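Local coordinates for hydrolase family protein (Deinococcus radiodurans R1, PDB 3CNH), which probably acts as a phosphatase of the haloacid dehalogenase-like superfamily, with a sodium ion and a phosphate bound in the crystal, at residues A[102-107]-A[126-131]; A[107-112]-A[138-143]. All blocks are in the same frame, centred on the assembly; numbering follows the deposited sequence.

Contact 1 (A[102-107]-A[126-131])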
ATOM      1  N   TYR A 102       0.981  17.279 -10.964  1.00 33.19           N
ATOM      2  CA  TYR A 102       1.117  17.356  -9.515  1.00 33.47           C
ATOM      3  C   TYR A 102       2.221  16.520  -9.001  1.00 33.67           C
ATOM      4  O   TYR A 102       2.548  15.455  -9.548  1.00 34.05           O
ATOM      5  CB  TYR A 102      -0.201  16.900  -8.813  1.00 33.87           C
ATOM      6  CG  TYR A 102      -1.364  17.802  -9.129  1.00 34.34           C
ATOM      7  CD1 TYR A 102      -2.118  17.605 -10.265  1.00 35.86           C
ATOM      8  CD2 TYR A 102      -1.673  18.884  -8.326  1.00 38.08           C
ATOM      9  CE1 TYR A 102      -3.137  18.452 -10.599  1.00 37.21           C
ATOM     10  CE2 TYR A 102      -2.697  19.743  -8.670  1.00 38.13           C
ATOM     11  CZ  TYR A 102      -3.428  19.523  -9.801  1.00 37.42           C
ATOM     12  OH  TYR A 102      -4.461  20.371 -10.199  1.00 42.65           O
ATOM     13  N   ARG A 103       2.797  17.006  -7.906  1.00 33.24           N
ATOM     14  CA  ARG A 103       3.742  16.202  -7.129  1.00 33.21           C
ATOM     15  C   ARG A 103       2.921  15.213  -6.327  1.00 33.80           C
ATOM     16  O   ARG A 103       1.990  15.569  -5.610  1.00 33.52           O
ATOM     17  CB  ARG A 103       4.548  17.060  -6.171  1.00 34.24           C
ATOM     18  CG  ARG A 103       5.546  17.986  -6.851  1.00 36.15           C
ATOM     19  CD  ARG A 103       6.309  18.765  -5.817  1.00 36.44           C
ATOM     20  NE  ARG A 103       7.285  19.639  -6.455  1.00 34.49           N
ATOM     21  CZ  ARG A 103       8.115  20.405  -5.760  1.00 37.26           C
ATOM     22  NH1 ARG A 103       8.086  20.365  -4.446  1.00 37.69           N
ATOM     23  NH2 ARG A 103       8.977  21.178  -6.387  1.00 35.26           N
HETATM   24  N   MSE A 104       3.298  13.956  -6.457  1.00 32.94           N
HETATM   25  CA  MSE A 104       2.579  12.872  -5.810  1.00 33.51           C
HETATM   26  C   MSE A 104       3.533  11.861  -5.210  1.00 33.10           C
HETATM   27  O   MSE A 104       4.627  11.621  -5.708  1.00 33.18           O
HETATM   28  CB  MSE A 104       1.618  12.216  -6.815  1.00 34.32           C
HETATM   29  CG  MSE A 104       0.845  13.234  -7.621  1.00 33.79           C
HETATM   30 SE   MSE A 104      -0.686  12.517  -8.592  0.75 30.49          SE
HETATM   31  CE  MSE A 104       0.193  10.908  -9.229  1.00 32.60           C
ATOM     32  N   TYR A 105       3.066  11.239  -4.141  1.00 31.97           N
ATOM     33  CA  TYR A 105       3.877  10.320  -3.341  1.00 32.12           C
ATOM     34  C   TYR A 105       3.007   9.170  -2.860  1.00 33.48           C
ATOM     35  O   TYR A 105       1.793   9.311  -2.779  1.00 34.93           O
ATOM     36  CB  TYR A 105       4.392  11.068  -2.089  1.00 31.68           C
ATOM     37  CG  TYR A 105       5.045  12.402  -2.371  1.00 31.96           C
ATOM     38  CD1 TYR A 105       4.297  13.552  -2.469  1.00 34.87           C
ATOM     39  CD2 TYR A 105       6.408  12.503  -2.555  1.00 31.79           C
ATOM     40  CE1 TYR A 105       4.901  14.772  -2.781  1.00 32.22           C
ATOM     41  CE2 TYR A 105       7.027  13.701  -2.823  1.00 30.86           C
ATOM     42  CZ  TYR A 105       6.269  14.851  -2.937  1.00 30.94           C
ATOM     43  OH  TYR A 105       6.876  16.068  -3.239  1.00 31.73           O
ATOM     44  N   SER A 106       3.621   8.022  -2.596  1.00 32.21           N
ATOM     45  CA  SER A 106       2.843   6.948  -1.940  1.00 31.82           C
ATOM     46  C   SER A 106       2.895   7.170  -0.455  1.00 31.71           C
ATOM     47  O   SER A 106       3.859   7.722   0.105  1.00 34.03           O
ATOM     48  CB  SER A 106       3.320   5.510  -2.260  1.00 32.97           C
ATOM     49  OG  SER A 106       4.405   5.109  -1.433  1.00 32.03           O
ATOM     50  N   LEU A 107       1.857   6.661   0.183  1.00 31.98           N
ATOM     51  CA  LEU A 107       1.799   6.576   1.657  1.00 31.85           C
ATOM     52  C   LEU A 107       1.049   5.273   1.895  1.00 33.66           C
ATOM     53  O   LEU A 107      -0.170   5.209   1.744  1.00 34.75           O
ATOM     54  CB  LEU A 107       1.109   7.787   2.289  1.00 32.59           C
ATOM     55  CG  LEU A 107       1.232   7.837   3.806  1.00 35.49           C
ATOM     56  CD1 LEU A 107       2.690   8.127   4.230  1.00 40.53           C
ATOM     57  CD2 LEU A 107       0.317   8.869   4.471  1.00 42.22           C
ATOM     58  N   GLU A 126       6.943   6.172 -12.143  1.00 33.77           N
ATOM     59  CA  GLU A 126       6.846   7.111 -13.239  1.00 34.48           C
ATOM     60  C   GLU A 126       6.029   8.308 -12.817  1.00 35.09           C
ATOM     61  O   GLU A 126       6.222   9.414 -13.300  1.00 34.58           O
ATOM     62  CB  GLU A 126       6.229   6.444 -14.470  1.00 36.11           C
ATOM     63  CG  GLU A 126       7.161   5.362 -14.988  1.00 41.50           C
ATOM     64  CD  GLU A 126       6.582   4.540 -16.146  1.00 56.80           C
ATOM     65  OE1 GLU A 126       5.552   4.944 -16.737  1.00 59.41           O
ATOM     66  OE2 GLU A 126       7.186   3.488 -16.464  1.00 65.27           O
ATOM     67  N   PHE A 127       5.150   8.087 -11.846  1.00 34.35           N
ATOM     68  CA  PHE A 127       4.232   9.159 -11.421  1.00 34.52           C
ATOM     69  C   PHE A 127       4.232   9.471  -9.923  1.00 34.07           C
ATOM     70  O   PHE A 127       3.642  10.469  -9.497  1.00 34.24           O
ATOM     71  CB  PHE A 127       2.814   8.915 -11.952  1.00 35.59           C
ATOM     72  CG  PHE A 127       2.186   7.636 -11.468  1.00 33.14           C
ATOM     73  CD1 PHE A 127       1.456   7.608 -10.309  1.00 34.56           C
ATOM     74  CD2 PHE A 127       2.313   6.465 -12.199  1.00 35.83           C
ATOM     75  CE1 PHE A 127       0.873   6.423  -9.870  1.00 36.63           C
ATOM     76  CE2 PHE A 127       1.731   5.296 -11.776  1.00 32.74           C
ATOM     77  CZ  PHE A 127       1.012   5.270 -10.605  1.00 36.40           C
ATOM     78  N   LEU A 128       4.912   8.633  -9.143  1.00 33.67           N
ATOM     79  CA  LEU A 128       5.078   8.870  -7.715  1.00 33.80           C
ATOM     80  C   LEU A 128       6.562   9.158  -7.497  1.00 35.25           C
ATOM     81  O   LEU A 128       7.440   8.354  -7.853  1.00 35.89           O
ATOM     82  CB  LEU A 128       4.599   7.698  -6.844  1.00 33.94           C
ATOM     83  CG  LEU A 128       3.138   7.297  -7.063  1.00 33.59           C
ATOM     84  CD1 LEU A 128       2.754   6.039  -6.246  1.00 33.18           C
ATOM     85  CD2 LEU A 128       2.216   8.508  -6.799  1.00 34.92           C
ATOM     86  N   LEU A 129       6.811  10.273  -6.818  1.00 32.68           N
ATOM     87  CA  LEU A 129       8.160  10.832  -6.630  1.00 31.90           C
ATOM     88  C   LEU A 129       8.927  10.191  -5.489  1.00 33.00           C
ATOM     89  O   LEU A 129      10.139  10.221  -5.439  1.00 32.47           O
ATOM     90  CB  LEU A 129       8.084  12.364  -6.462  1.00 30.66           C
ATOM     91  CG  LEU A 129       7.323  13.093  -7.574  1.00 31.56           C
ATOM     92  CD1 LEU A 129       7.190  14.529  -7.150  1.00 33.01           C
ATOM     93  CD2 LEU A 129       8.016  12.928  -8.944  1.00 33.65           C
ATOM     94  N   ALA A 130       8.190   9.652  -4.538  1.00 32.32           N
ATOM     95  CA  ALA A 130       8.780   8.953  -3.405  1.00 33.64           C
ATOM     96  C   ALA A 130       7.733   8.038  -2.830  1.00 32.49           C
ATOM     97  O   ALA A 130       6.535   8.239  -3.033  1.00 31.59           O
ATOM     98  CB  ALA A 130       9.348   9.882  -2.347  1.00 31.72           C
ATOM     99  N   PHE A 131       8.211   7.060  -2.099  1.00 32.13           N
ATOM    100  CA  PHE A 131       7.364   6.017  -1.575  1.00 31.63           C
ATOM    101  C   PHE A 131       7.496   5.949  -0.063  1.00 32.80           C
ATOM    102  O   PHE A 131       8.430   5.361   0.448  1.00 33.73           O
ATOM    103  CB  PHE A 131       7.723   4.672  -2.212  1.00 32.78           C
ATOM    104  CG  PHE A 131       7.377   4.602  -3.677  1.00 31.65           C
ATOM    105  CD1 PHE A 131       8.223   5.143  -4.624  1.00 34.58           C
ATOM    106  CD2 PHE A 131       6.175   4.046  -4.077  1.00 32.37           C
ATOM    107  CE1 PHE A 131       7.886   5.110  -5.964  1.00 33.63           C
ATOM    108  CE2 PHE A 131       5.808   4.000  -5.406  1.00 33.15           C
ATOM    109  CZ  PHE A 131       6.653   4.576  -6.365  1.00 31.28           C
TER
HETATM  110  O   HOH W   1       4.301  13.260  -9.207  1.00 26.29           O
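The carbonyl oxygen of M104 takes two hydrogens from the neighbouring segment 126-131: L129 N donates to M104 O at 2.8 Å, almost perfectly straight (179°), and L128 CA lies 3.4 Å from the same oxygen in a weaker CA-H...O contact. This joins strand 103-108 to the run leading into edge strand 131-133, the end of a beta-alpha-beta crossover through helix 112-122 in the parallel sheet of this HAD-type Rossmann-like domain. Two residues on, S106 N donates to A130 O at 3.0 Å, the donor lying in the carbonyl plane, and S106 and F131 form a parallel beta bridge.

Ahead of the bridge the two segments diverge, and an ordered water links them. It donates to Y102 O and to F127 O (2.9 Å from the water oxygen), and accepts a weak bond from M104 N.

The side chains sort by face. Selenomethionine M104 bends at its last torsion (chi3 -43°), which brings CE to the edge of the F127 ring, 3.7 Å from F127 CD1, while its CB rests against L128 CD2. L128 and M104 also touch W9 of strand 6-9, and F127 packs on helix 89-98, so this side belongs to the buried interior. On the other face the Y105 ring has A130 CB in its plane, at its edge, 3.9 Å from Y105 CD2, and L129 CB approaches Y105 CE2. L129 CD1 reaches on to the CB and CG of R103.

S106 OG stands between its own backbone N and carbonyl carbon (chi1 83°). There it hydrogen-bonds N108 OD1 and also lies against F131, with S106 OG just 3.4 Å from ring atom F131 CD2.

Contact 2 (A[107-112]-A[138-143]). With PO4 (phosphate ion), chain D.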
ATOM      1  N   LEU A 107       1.857   6.661   0.183  1.00 31.98           N
ATOM      2  CA  LEU A 107       1.799   6.576   1.657  1.00 31.85           C
ATOM      3  C   LEU A 107       1.049   5.273   1.895  1.00 33.66           C
ATOM      4  O   LEU A 107      -0.170   5.209   1.744  1.00 34.75           O
ATOM      5  CB  LEU A 107       1.109   7.787   2.289  1.00 32.59           C
ATOM      6  CG  LEU A 107       1.232   7.837   3.806  1.00 35.49           C
ATOM      7  CD1 LEU A 107       2.690   8.127   4.230  1.00 40.53           C
ATOM      8  CD2 LEU A 107       0.317   8.869   4.471  1.00 42.22           C
ATOM      9  N   ASN A 108       1.808   4.215   2.130  1.00 32.39           N
ATOM     10  CA  ASN A 108       1.244   2.867   2.051  1.00 33.13           C
ATOM     11  C   ASN A 108       1.916   1.879   2.931  1.00 32.54           C
ATOM     12  O   ASN A 108       3.054   2.081   3.369  1.00 33.35           O
ATOM     13  CB  ASN A 108       1.335   2.348   0.598  1.00 33.26           C
ATOM     14  CG  ASN A 108       2.770   2.013   0.166  1.00 36.00           C
ATOM     15  OD1 ASN A 108       3.655   2.875   0.145  1.00 34.43           O
ATOM     16  ND2 ASN A 108       2.994   0.743  -0.204  1.00 33.81           N
ATOM     17  N   ASN A 109       1.139   0.862   3.270  1.00 32.41           N
ATOM     18  CA  ASN A 109       1.631  -0.256   4.091  1.00 32.26           C
ATOM     19  C   ASN A 109       1.962  -1.464   3.231  1.00 33.91           C
ATOM     20  O   ASN A 109       1.108  -2.017   2.543  1.00 35.00           O
ATOM     21  CB  ASN A 109       0.577  -0.702   5.098  1.00 32.47           C
ATOM     22  CG  ASN A 109       0.212   0.377   6.131  1.00 37.77           C
ATOM     23  OD1 ASN A 109       0.911   1.404   6.282  1.00 36.39           O
ATOM     24  ND2 ASN A 109      -0.868   0.101   6.912  1.00 38.54           N
ATOM     25  N   GLU A 110       3.201  -1.920   3.345  1.00 34.26           N
ATOM     26  CA  GLU A 110       3.650  -3.049   2.543  1.00 35.20           C
ATOM     27  C   GLU A 110       5.039  -3.460   2.938  1.00 33.38           C
ATOM     28  O   GLU A 110       5.871  -2.623   3.255  1.00 34.37           O
ATOM     29  CB  GLU A 110       3.720  -2.685   1.065  1.00 35.45           C
ATOM     30  CG  GLU A 110       3.688  -3.884   0.103  1.00 37.04           C
ATOM     31  CD  GLU A 110       2.309  -4.529   0.066  1.00 40.79           C
ATOM     32  OE1 GLU A 110       1.386  -3.891  -0.451  1.00 44.17           O
ATOM     33  OE2 GLU A 110       2.151  -5.664   0.564  1.00 46.89           O
ATOM     34  N   GLY A 111       5.242  -4.775   2.997  1.00 32.93           N
ATOM     35  CA  GLY A 111       6.574  -5.310   3.172  1.00 34.17           C
ATOM     36  C   GLY A 111       7.473  -4.845   2.031  1.00 34.69           C
ATOM     37  O   GLY A 111       7.032  -4.578   0.917  1.00 34.60           O
ATOM     38  N   ARG A 112       8.763  -4.794   2.318  1.00 35.94           N
ATOM     39  CA  ARG A 112       9.742  -4.267   1.354  0.50 35.90           C
ATOM     40  C   ARG A 112       9.774  -5.007   0.021  1.00 35.50           C
ATOM     41  O   ARG A 112       9.755  -4.397  -1.047  1.00 36.68           O
ATOM     42  CB  ARG A 112      11.154  -4.276   1.970  0.50 37.09           C
ATOM     43  CG  ARG A 112      12.261  -3.745   1.069  0.50 40.00           C
ATOM     44  CD  ARG A 112      13.619  -4.010   1.744  0.50 46.28           C
ATOM     45  NE  ARG A 112      14.768  -3.892   0.847  0.50 50.43           N
ATOM     46  CZ  ARG A 112      15.268  -2.751   0.383  0.50 56.06           C
ATOM     47  NH1 ARG A 112      14.691  -1.591   0.655  0.50 57.72           N
ATOM     48  NH2 ARG A 112      16.332  -2.774  -0.410  0.50 59.45           N
ATOM     49  N   GLY A 138       9.094   2.404   9.296  1.00 34.57           N
ATOM     50  CA  GLY A 138       8.917   1.827  10.642  1.00 34.18           C
ATOM     51  C   GLY A 138       7.664   2.231  11.406  1.00 34.15           C
ATOM     52  O   GLY A 138       7.537   1.970  12.605  1.00 35.61           O
ATOM     53  N   VAL A 139       6.739   2.825  10.681  1.00 34.26           N
ATOM     54  CA  VAL A 139       5.384   3.173  11.181  1.00 35.13           C
ATOM     55  C   VAL A 139       4.422   2.846  10.052  1.00 34.32           C
ATOM     56  O   VAL A 139       4.830   2.733   8.903  1.00 35.08           O
ATOM     57  CB  VAL A 139       5.209   4.653  11.676  1.00 36.88           C
ATOM     58  CG1 VAL A 139       5.863   4.829  13.064  1.00 43.51           C
ATOM     59  CG2 VAL A 139       5.804   5.583  10.670  1.00 34.41           C
HETATM   60  N   MSE A 140       3.155   2.668  10.393  1.00 33.50           N
HETATM   61  CA  MSE A 140       2.135   2.250   9.428  1.00 33.75           C
HETATM   62  C   MSE A 140       0.834   3.031   9.603  1.00 34.84           C
HETATM   63  O   MSE A 140       0.499   3.486  10.687  1.00 35.97           O
HETATM   64  CB  MSE A 140       1.837   0.741   9.581  1.00 35.77           C
HETATM   65  CG  MSE A 140       1.107   0.480  10.832  1.00 35.19           C
HETATM   66 SE   MSE A 140       0.553  -1.414  10.984  0.75 43.52          SE
HETATM   67  CE  MSE A 140       2.107  -1.998  11.228  1.00 36.40           C
ATOM     68  N   LYS A 141       0.126   3.227   8.503  1.00 33.79           N
ATOM     69  CA  LYS A 141      -1.229   3.725   8.594  1.00 34.10           C
ATOM     70  C   LYS A 141      -1.950   2.701   9.464  1.00 34.50           C
ATOM     71  O   LYS A 141      -1.669   1.504   9.361  1.00 36.27           O
ATOM     72  CB  LYS A 141      -1.875   3.782   7.205  1.00 36.35           C
ATOM     73  CG  LYS A 141      -1.251   4.753   6.268  1.00 37.18           C
ATOM     74  CD  LYS A 141      -1.995   4.788   4.912  1.00 38.52           C
ATOM     75  CE  LYS A 141      -1.910   3.501   4.206  1.00 36.80           C
ATOM     76  NZ  LYS A 141      -2.395   3.523   2.804  1.00 37.38           N
ATOM     77  N   PRO A 142      -2.949   3.120  10.235  1.00 34.90           N
ATOM     78  CA  PRO A 142      -3.573   4.436  10.322  1.00 34.00           C
ATOM     79  C   PRO A 142      -2.996   5.323  11.426  1.00 32.56           C
ATOM     80  O   PRO A 142      -3.649   6.242  11.908  1.00 33.80           O
ATOM     81  CB  PRO A 142      -5.021   4.072  10.684  1.00 36.66           C
ATOM     82  CG  PRO A 142      -4.853   2.940  11.602  1.00 37.42           C
ATOM     83  CD  PRO A 142      -3.696   2.128  11.025  1.00 36.01           C
ATOM     84  N   ASN A 143      -1.790   5.001  11.854  1.00 33.19           N
ATOM     85  CA  ASN A 143      -1.109   5.801  12.899  1.00 32.54           C
ATOM     86  C   ASN A 143      -1.024   7.266  12.490  1.00 33.04           C
ATOM     87  O   ASN A 143      -0.529   7.583  11.402  1.00 32.02           O
ATOM     88  CB  ASN A 143       0.290   5.261  13.156  1.00 32.89           C
ATOM     89  CG  ASN A 143       0.957   5.869  14.381  1.00 35.04           C
ATOM     90  OD1 ASN A 143       0.550   6.923  14.891  1.00 35.01           O
ATOM     91  ND2 ASN A 143       2.026   5.222  14.838  1.00 34.47           N
TER
HETATM   92  P   PO4 D 201      -1.647  -0.234   1.226  0.75 27.09           P
HETATM   93  O1  PO4 D 201      -1.398   0.731   2.292  0.75 21.14           O
HETATM   94  O2  PO4 D 201      -3.155  -0.330   0.962  0.75 26.60           O
HETATM   95  O3  PO4 D 201      -0.811  -0.070  -0.052  0.75 24.64           O
HETATM   96  O4  PO4 D 201      -1.343  -1.664   1.675  0.75 28.79           O
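N109 and K141 bury the most surface here, and they meet through a two-bond pairing. The side-chain amide of N109 reads the backbone of K141: K141 N donates to a lone pair of N109 OD1 at 3.0 Å, in the carbonyl plane though bent (141°), and N109 ND2 donates to K141 O at 2.9 Å, a straighter bond of 164°. The pairing ties the C-terminal end of strand 103-108 to the loop carrying the K-P sequence, probably motifs II and III of the HAD fold. With an alanine here, K141 N and K141 O would both lose these mates, and the loop is likely to be less firmly fixed against the strand end.

K141 O belongs to the cis peptide before P142, so the amide grips the chain right at that turn. M140 flanks the pair, its CB 3.5 Å from N109 OD1.

From this anchored backbone the K141 side chain runs back along the strand end, bent at chi3 (-64°), which carries NZ to L107 O at 3.0 Å. NZ also forms salt bridges with D10 and D165, and hydrogen-bonds the phosphate. That anion, probably from the crystallisation liquor, is held by G12 N as well. Its O1 joins both segments, taking K141 NZ at 3.0 Å and N109 N at 2.7 Å.

Contacts 1 and 2 share L107 and follow the same strand, 103-108, toward its C-terminal end, their centres 15 Å apart. Contact 1 secures the strand to the edge of the sheet; contact 2 closes its tip against the loop before helix 144-154. The sodium and phosphate site, probably the active site as in other HAD hydrolases, lies at that tip: the side chain of K141 is about 5 Å from the sodium ion bound by D10, G12 and D166, whereas that of S106 is about 11 Å away. N108 forms a bridge between the two regions, since its OD1, already met by S106, also bonds T133 OG1 of the edge strand, while its CB faces the phosphate.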